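Local structure of melanin biosynthesis protein TyrA, putative (Shewanella oneidensis, 2IIZ) at residues P85-Q90 and D266-M271; I181-Y186 and M257-C262. The protein binds heme b and probably acts as a dye-decolorizing (DyP-type) heme peroxidase. All blocks are in the same frame, centred on the assembly; numbering follows the deposited sequence.

Contact 1 of 2, residues P85-Q90 and D266-M271; sequences PFPAMQ and DHFEKM. With HEM (protoporphyrin IX containing Fe), chain C.
The rings of Phe86 and Phe268 meet obliquely, with planes at 56° and centroids 5.6 Å apart. Phe86 CZ lies in the plane of the Phe268 ring, at its edge. The closest pair, Phe86 CE1 and Phe268 CZ, is 3.4 Å apart. Pro87 CG also reaches the edge of the Phe268 ring, 4.0 Å from Phe268 CE2. One face of the Phe86 ring is covered by its own neighbour, with Pro87 CD offset toward the rim. The ring of His182 stacks on Phe268. On the heme side, Phe268 CD1 approaches vinyl atom CBC of the heme at 3.2 Å.

Both phenylalanines hold CG anti to the backbone N, at chi1 -177° in Phe86 and 163° in Phe268. This swings the two rings together, although neither CB points straight at the other segment. Pro87 is the centre of an inverse gamma turn, closed by a weak bond from Ala88 N to Phe86 O. The turn brings the proline ring against helix 266-276. There Pro87 CB lies 3.7 Å from Glu269 CG, and the extended glutamate chain runs alongside the proline ring, pointing the other way. Met89, a selenomethionine, bends at its last torsion and sets CE 3.8 Å from Glu269 CG.

Replacing Phe268 by an alanine would remove the ring, which is likely to leave a gap between Phe86 and the heme, take the stacking partner from His182 and free the vinyl group to turn. Met271, also a selenomethionine, extends along the heme, with CE 3.3 Å from methyl CMD.

Even Glu269 meets residues 85-90 by packing, its CG and carboxylate lying against Pro87 CB. This apolar seam joins residues 85-90 to a helix of the heme pocket by van der Waals contact, with no polar bond between the two segments.

Contact 2 of 2, residues I181-Y186 and M257-C262; sequences IHVQKY and MFISTC. With HEM (protoporphyrin IX containing Fe), chain C.
Phe258 holds CG anti to the backbone N (chi1 -177°) and Tyr186 holds CG anti to its carbonyl carbon (chi1 -79°), which sets both rings side by side against the heme. The edge of the Tyr186 ring meets Phe258 CB, 3.8 Å from Tyr186 CD2. Phe258, an observed heme b contact, turns a face to the heme, with CE1 3.2 Å from pyrrole carbon C2C. Vinyl atoms CAB and CBB sit over a face of Tyr186. Tyr186 OH gives Gln184 OE1 a short, poorly oriented bond of 2.5 Å, from well above the carbonyl plane. This probably limits the turning of the phenol beside heme methyl CMC.

The strands run antiparallel, at 168°. His182 with Ser260 and Gln184 with Phe258 are hydrogen-bonded pairs, each joined by two backbone bonds. The straightest is Ser260 N to His182 O, 2.9 Å. A water links the first pair at their side chains, 2.8 Å from His182 ND1 and 2.9 Å from Ser260 OG. On the opposite face of the sheet, Val183 CG1 touches SE of Met257, a selenomethionine, at 3.8 Å. Ile181 packs beside Ile259 there. The chain of Lys185 passes Met257 CE and leads to a salt bridge with Glu253.

The strand pair belongs to the C-terminal DyP-type region, a family of the dimeric alpha/beta-barrel clan. Strand 179-188 lies between strands 254-262 and 291-301, and strand 238-249 flanks 254-262 on its far side. The face bearing Gln184 and Phe258 meets helix 266-276 through Phe268, while Arg243 of strand 238-249 packs against Phe258.

Overall arrangement
Contact 2 forms part of the sheet beside the heme, close to pyrrole C, and contact 1 brings helix 266-276 and residues 85-90 against it. The centres are 11 Å apart, and the two share a direct interface. Phe268 CE1 lies 3.7 Å from Phe258 CE2, and Phe86 CZ lies 3.6 Å from Gln184 NE2. Strand 254-262 leads into helix 266-276, and only a three-residue link separates their second segments. Both contacts touch the heme. The side chain of Phe258 is about 6 Å from that of His225, the axial ligand of the iron. Contact 1 also joins the N-terminal and C-terminal family regions, while contact 2 lies wholly in the latter.

Contact 1 of 2, residues P85-Q90 and D266-M271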
# COMPACT_ATOMS: atom_id res chain seq x y z
N PRO A 85 -2.96 26.36 14.89
CA PRO A 85 -3.59 25.05 14.72
C PRO A 85 -4.50 24.97 13.49
O PRO A 85 -4.78 25.98 12.85
CB PRO A 85 -4.38 24.86 16.01
CG PRO A 85 -3.84 25.91 16.99
CD PRO A 85 -3.41 27.03 16.13
N PHE A 86 -4.94 23.76 13.16
CA PHE A 86 -5.79 23.58 12.01
C PHE A 86 -7.05 24.36 12.27
O PHE A 86 -7.55 24.36 13.40
CB PHE A 86 -6.11 22.10 11.77
CG PHE A 86 -6.94 21.85 10.53
CD1 PHE A 86 -6.33 21.70 9.29
CD2 PHE A 86 -8.33 21.75 10.61
CE1 PHE A 86 -7.09 21.47 8.14
CE2 PHE A 86 -9.11 21.51 9.47
CZ PHE A 86 -8.49 21.36 8.23
N PRO A 87 -7.56 25.05 11.23
CA PRO A 87 -8.73 25.89 11.44
C PRO A 87 -10.05 25.08 11.35
O PRO A 87 -10.73 25.07 10.32
CB PRO A 87 -8.59 26.92 10.32
CG PRO A 87 -7.97 26.12 9.18
CD PRO A 87 -7.09 25.09 9.83
N ALA A 88 -10.39 24.40 12.44
CA ALA A 88 -11.61 23.58 12.50
C ALA A 88 -12.81 24.36 11.99
O ALA A 88 -12.99 25.54 12.33
CB ALA A 88 -11.87 23.10 13.94
N MSE A 89 -13.64 23.72 11.18
CA MSE A 89 -14.93 24.31 10.83
C MSE A 89 -15.95 23.28 10.37
O MSE A 89 -15.60 22.16 9.99
CB MSE A 89 -14.74 25.44 9.80
CG MSE A 89 -13.84 25.12 8.63
SE MSE A 89 -13.68 26.62 7.40
CE MSE A 89 -11.98 27.36 7.98
N GLN A 90 -17.21 23.68 10.42
CA GLN A 90 -18.33 22.77 10.23
C GLN A 90 -19.63 23.53 9.91
O GLN A 90 -19.96 24.50 10.60
CB GLN A 90 -18.54 21.95 11.51
CG GLN A 90 -19.88 21.24 11.62
CD GLN A 90 -19.91 20.25 12.78
OE1 GLN A 90 -19.86 20.65 13.94
NE2 GLN A 90 -19.99 18.96 12.46
N ASP A 266 -3.21 31.42 5.75
CA ASP A 266 -4.62 31.84 5.60
C ASP A 266 -5.17 31.55 4.19
O ASP A 266 -6.39 31.56 3.98
CB ASP A 266 -4.88 33.27 6.10
CG ASP A 266 -3.84 34.25 5.64
OD1 ASP A 266 -3.08 33.87 4.74
OD2 ASP A 266 -3.80 35.39 6.19
N HIS A 267 -4.29 31.30 3.23
CA HIS A 267 -4.74 30.91 1.89
C HIS A 267 -5.60 29.65 1.92
O HIS A 267 -6.74 29.67 1.47
CB HIS A 267 -3.55 30.74 0.96
CG HIS A 267 -2.96 32.03 0.52
ND1 HIS A 267 -2.08 32.13 -0.53
CD2 HIS A 267 -3.12 33.30 0.99
CE1 HIS A 267 -1.72 33.39 -0.69
NE2 HIS A 267 -2.34 34.12 0.22
N PHE A 268 -5.05 28.55 2.43
CA PHE A 268 -5.84 27.31 2.62
C PHE A 268 -7.12 27.58 3.42
O PHE A 268 -8.17 27.06 3.08
CB PHE A 268 -5.00 26.26 3.33
CG PHE A 268 -5.80 25.12 3.94
CD1 PHE A 268 -6.17 24.03 3.18
CD2 PHE A 268 -6.18 25.15 5.28
CE1 PHE A 268 -6.91 22.99 3.75
CE2 PHE A 268 -6.91 24.11 5.84
CZ PHE A 268 -7.27 23.03 5.07
N GLU A 269 -7.04 28.41 4.46
CA GLU A 269 -8.19 28.64 5.34
C GLU A 269 -9.33 29.34 4.61
O GLU A 269 -10.48 28.87 4.62
CB GLU A 269 -7.80 29.46 6.57
CG GLU A 269 -8.88 29.45 7.64
CD GLU A 269 -8.57 30.36 8.83
OE1 GLU A 269 -7.42 30.36 9.32
OE2 GLU A 269 -9.50 31.08 9.29
N LYS A 270 -9.00 30.45 3.98
CA LYS A 270 -9.96 31.15 3.15
C LYS A 270 -10.63 30.21 2.12
O LYS A 270 -11.84 30.29 1.90
CB LYS A 270 -9.27 32.32 2.46
CG LYS A 270 -8.98 33.49 3.42
CD LYS A 270 -7.91 34.43 2.87
CE LYS A 270 -8.07 35.87 3.40
NZ LYS A 270 -8.47 35.90 4.84
N MSE A 271 -9.84 29.33 1.49
CA MSE A 271 -10.40 28.35 0.54
C MSE A 271 -11.34 27.40 1.23
O MSE A 271 -12.43 27.15 0.73
CB MSE A 271 -9.30 27.54 -0.16
CG MSE A 271 -8.65 28.28 -1.30
SE MSE A 271 -6.91 27.55 -1.77
CE MSE A 271 -6.47 28.70 -3.15
CHA HEM C . -8.79 22.30 -8.04
CHB HEM C . -10.12 17.92 -6.52
CHC HEM C . -9.93 19.37 -1.97
CHD HEM C . -8.07 23.56 -3.41
C1A HEM C . -9.20 20.99 -8.03
C2A HEM C . -9.48 20.19 -9.20
C3A HEM C . -9.85 18.97 -8.75
C4A HEM C . -9.80 18.98 -7.32
CMA HEM C . -10.26 17.75 -9.59
CAA HEM C . -9.37 20.68 -10.66
CBA HEM C . -7.97 20.41 -11.25
CGA HEM C . -6.96 21.43 -10.76
O1A HEM C . -6.09 21.08 -9.91
O2A HEM C . -7.02 22.60 -11.21
C1B HEM C . -10.19 17.95 -5.16
C2B HEM C . -10.61 16.84 -4.34
C3B HEM C . -10.56 17.25 -3.06
C4B HEM C . -10.10 18.62 -3.07
CMB HEM C . -11.03 15.46 -4.91
CAB HEM C . -10.89 16.49 -1.77
CBB HEM C . -11.87 15.59 -1.74
C1C HEM C . -9.43 20.64 -1.98
C2C HEM C . -9.26 21.45 -0.80
C3C HEM C . -8.75 22.62 -1.19
C4C HEM C . -8.58 22.56 -2.63
CMC HEM C . -9.65 20.97 0.61
CAC HEM C . -8.38 23.84 -0.33
CBC HEM C . -8.55 23.93 0.99
C1D HEM C . -8.07 23.60 -4.77
C2D HEM C . -7.52 24.68 -5.55
C3D HEM C . -7.74 24.29 -7.00
C4D HEM C . -8.40 23.01 -6.94
CMD HEM C . -6.86 25.97 -5.01
CAD HEM C . -7.36 25.07 -8.26
CBD HEM C . -8.59 25.85 -8.71
CGD HEM C . -8.27 26.88 -9.77
O1D HEM C . -8.62 26.64 -10.96
O2D HEM C . -7.67 27.92 -9.41
NA HEM C . -9.40 20.23 -6.89
NB HEM C . -9.88 19.03 -4.36
NC HEM C . -9.00 21.33 -3.09
ND HEM C . -8.58 22.64 -5.62
FE HEM C . -9.42 20.85 -5.00

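Contact 2 of 2, residues I181-Y186 and M257-C262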
# COMPACT_ATOMS: atom_id res chain seq x y z
N ILE A 181 2.00 24.02 6.13
CA ILE A 181 1.43 22.80 5.59
C ILE A 181 0.14 22.41 6.30
O ILE A 181 0.04 22.49 7.50
CB ILE A 181 2.49 21.68 5.66
CG1 ILE A 181 3.71 22.14 4.84
CG2 ILE A 181 1.93 20.33 5.17
CD1 ILE A 181 4.73 21.10 4.58
N HIS A 182 -0.86 22.00 5.52
CA HIS A 182 -2.12 21.52 6.09
C HIS A 182 -2.48 20.21 5.40
O HIS A 182 -2.34 20.07 4.18
CB HIS A 182 -3.24 22.53 5.88
CG HIS A 182 -3.06 23.81 6.63
ND1 HIS A 182 -2.49 24.93 6.07
CD2 HIS A 182 -3.37 24.15 7.91
CE1 HIS A 182 -2.45 25.90 6.96
NE2 HIS A 182 -2.98 25.46 8.09
N VAL A 183 -2.96 19.26 6.19
CA VAL A 183 -3.23 17.93 5.71
C VAL A 183 -4.66 17.56 6.11
O VAL A 183 -5.05 17.70 7.29
CB VAL A 183 -2.20 16.96 6.29
CG1 VAL A 183 -2.39 15.56 5.76
CG2 VAL A 183 -0.78 17.46 6.01
N GLN A 184 -5.45 17.11 5.13
CA GLN A 184 -6.79 16.59 5.37
C GLN A 184 -6.87 15.23 4.73
O GLN A 184 -6.67 15.11 3.53
CB GLN A 184 -7.86 17.49 4.75
CG GLN A 184 -7.97 18.89 5.34
CD GLN A 184 -9.30 19.56 4.96
OE1 GLN A 184 -9.42 20.15 3.89
NE2 GLN A 184 -10.30 19.44 5.85
N LYS A 185 -7.16 14.21 5.52
CA LYS A 185 -7.42 12.88 4.97
C LYS A 185 -8.90 12.82 4.59
O LYS A 185 -9.76 12.73 5.47
CB LYS A 185 -7.11 11.77 5.98
CG LYS A 185 -7.22 10.35 5.36
CD LYS A 185 -6.80 9.25 6.32
CE LYS A 185 -7.92 8.86 7.27
NZ LYS A 185 -7.55 7.67 8.10
N TYR A 186 -9.16 12.87 3.27
CA TYR A 186 -10.52 12.81 2.72
C TYR A 186 -10.90 11.37 2.33
O TYR A 186 -10.26 10.75 1.46
CB TYR A 186 -10.66 13.72 1.50
CG TYR A 186 -10.85 15.21 1.80
CD1 TYR A 186 -12.10 15.74 1.99
CD2 TYR A 186 -9.77 16.07 1.86
CE1 TYR A 186 -12.29 17.11 2.26
CE2 TYR A 186 -9.94 17.45 2.13
CZ TYR A 186 -11.21 17.95 2.33
OH TYR A 186 -11.40 19.29 2.59
N MSE A 257 -5.51 12.23 -0.03
CA MSE A 257 -4.71 12.78 1.03
C MSE A 257 -4.40 14.18 0.60
O MSE A 257 -3.42 14.44 -0.13
CB MSE A 257 -3.43 12.00 1.23
CG MSE A 257 -2.61 12.47 2.45
SE MSE A 257 -3.47 12.23 4.16
CE MSE A 257 -3.63 10.37 4.15
N PHE A 258 -5.25 15.09 1.05
CA PHE A 258 -5.08 16.47 0.70
C PHE A 258 -3.97 17.14 1.47
O PHE A 258 -3.97 17.14 2.71
CB PHE A 258 -6.34 17.29 0.90
CG PHE A 258 -6.17 18.69 0.47
CD1 PHE A 258 -6.40 19.04 -0.84
CD2 PHE A 258 -5.75 19.65 1.37
CE1 PHE A 258 -6.24 20.35 -1.27
CE2 PHE A 258 -5.57 20.97 0.97
CZ PHE A 258 -5.82 21.33 -0.36
N ILE A 259 -3.04 17.73 0.73
CA ILE A 259 -1.92 18.44 1.30
C ILE A 259 -1.79 19.81 0.66
O ILE A 259 -1.65 19.90 -0.54
CB ILE A 259 -0.62 17.65 1.11
CG1 ILE A 259 -0.81 16.20 1.64
CG2 ILE A 259 0.54 18.38 1.78
CD1 ILE A 259 0.43 15.36 1.67
N SER A 260 -1.85 20.86 1.48
CA SER A 260 -1.58 22.22 1.02
C SER A 260 -0.22 22.71 1.52
O SER A 260 0.15 22.45 2.66
CB SER A 260 -2.65 23.17 1.51
OG SER A 260 -2.28 24.53 1.27
N THR A 261 0.50 23.43 0.66
CA THR A 261 1.80 24.01 0.99
C THR A 261 1.79 25.46 0.55
O THR A 261 1.39 25.75 -0.57
CB THR A 261 2.95 23.28 0.28
OG1 THR A 261 2.93 23.57 -1.12
CG2 THR A 261 2.87 21.77 0.48
N CYS A 262 2.22 26.36 1.43
CA CYS A 262 2.04 27.79 1.18
C CYS A 262 2.93 28.64 2.09
O CYS A 262 3.27 28.23 3.20
CB CYS A 262 0.57 28.13 1.43
SG CYS A 262 0.04 29.76 0.85
CHA HEM C . -8.79 22.30 -8.04
CHB HEM C . -10.12 17.92 -6.52
CHC HEM C . -9.93 19.37 -1.97
CHD HEM C . -8.07 23.56 -3.41
C1A HEM C . -9.20 20.99 -8.03
C2A HEM C . -9.48 20.19 -9.20
C3A HEM C . -9.85 18.97 -8.75
C4A HEM C . -9.80 18.98 -7.32
CMA HEM C . -10.26 17.75 -9.59
CAA HEM C . -9.37 20.68 -10.66
CBA HEM C . -7.97 20.41 -11.25
CGA HEM C . -6.96 21.43 -10.76
O1A HEM C . -6.09 21.08 -9.91
O2A HEM C . -7.02 22.60 -11.21
C1B HEM C . -10.19 17.95 -5.16
C2B HEM C . -10.61 16.84 -4.34
C3B HEM C . -10.56 17.25 -3.06
C4B HEM C . -10.10 18.62 -3.07
CMB HEM C . -11.03 15.46 -4.91
CAB HEM C . -10.89 16.49 -1.77
CBB HEM C . -11.87 15.59 -1.74
C1C HEM C . -9.43 20.64 -1.98
C2C HEM C . -9.26 21.45 -0.80
C3C HEM C . -8.75 22.62 -1.19
C4C HEM C . -8.58 22.56 -2.63
CMC HEM C . -9.65 20.97 0.61
CAC HEM C . -8.38 23.84 -0.33
CBC HEM C . -8.55 23.93 0.99
C1D HEM C . -8.07 23.60 -4.77
C2D HEM C . -7.52 24.68 -5.55
C3D HEM C . -7.74 24.29 -7.00
C4D HEM C . -8.40 23.01 -6.94
CMD HEM C . -6.86 25.97 -5.01
CAD HEM C . -7.36 25.07 -8.26
CBD HEM C . -8.59 25.85 -8.71
CGD HEM C . -8.27 26.88 -9.77
O1D HEM C . -8.62 26.64 -10.96
O2D HEM C . -7.67 27.92 -9.41
NA HEM C . -9.40 20.23 -6.89
NB HEM C . -9.88 19.03 -4.36
NC HEM C . -9.00 21.33 -3.09
ND HEM C . -8.58 22.64 -5.62
FE HEM C . -9.42 20.85 -5.00
O HOH W 1 -1.16 25.64 3.74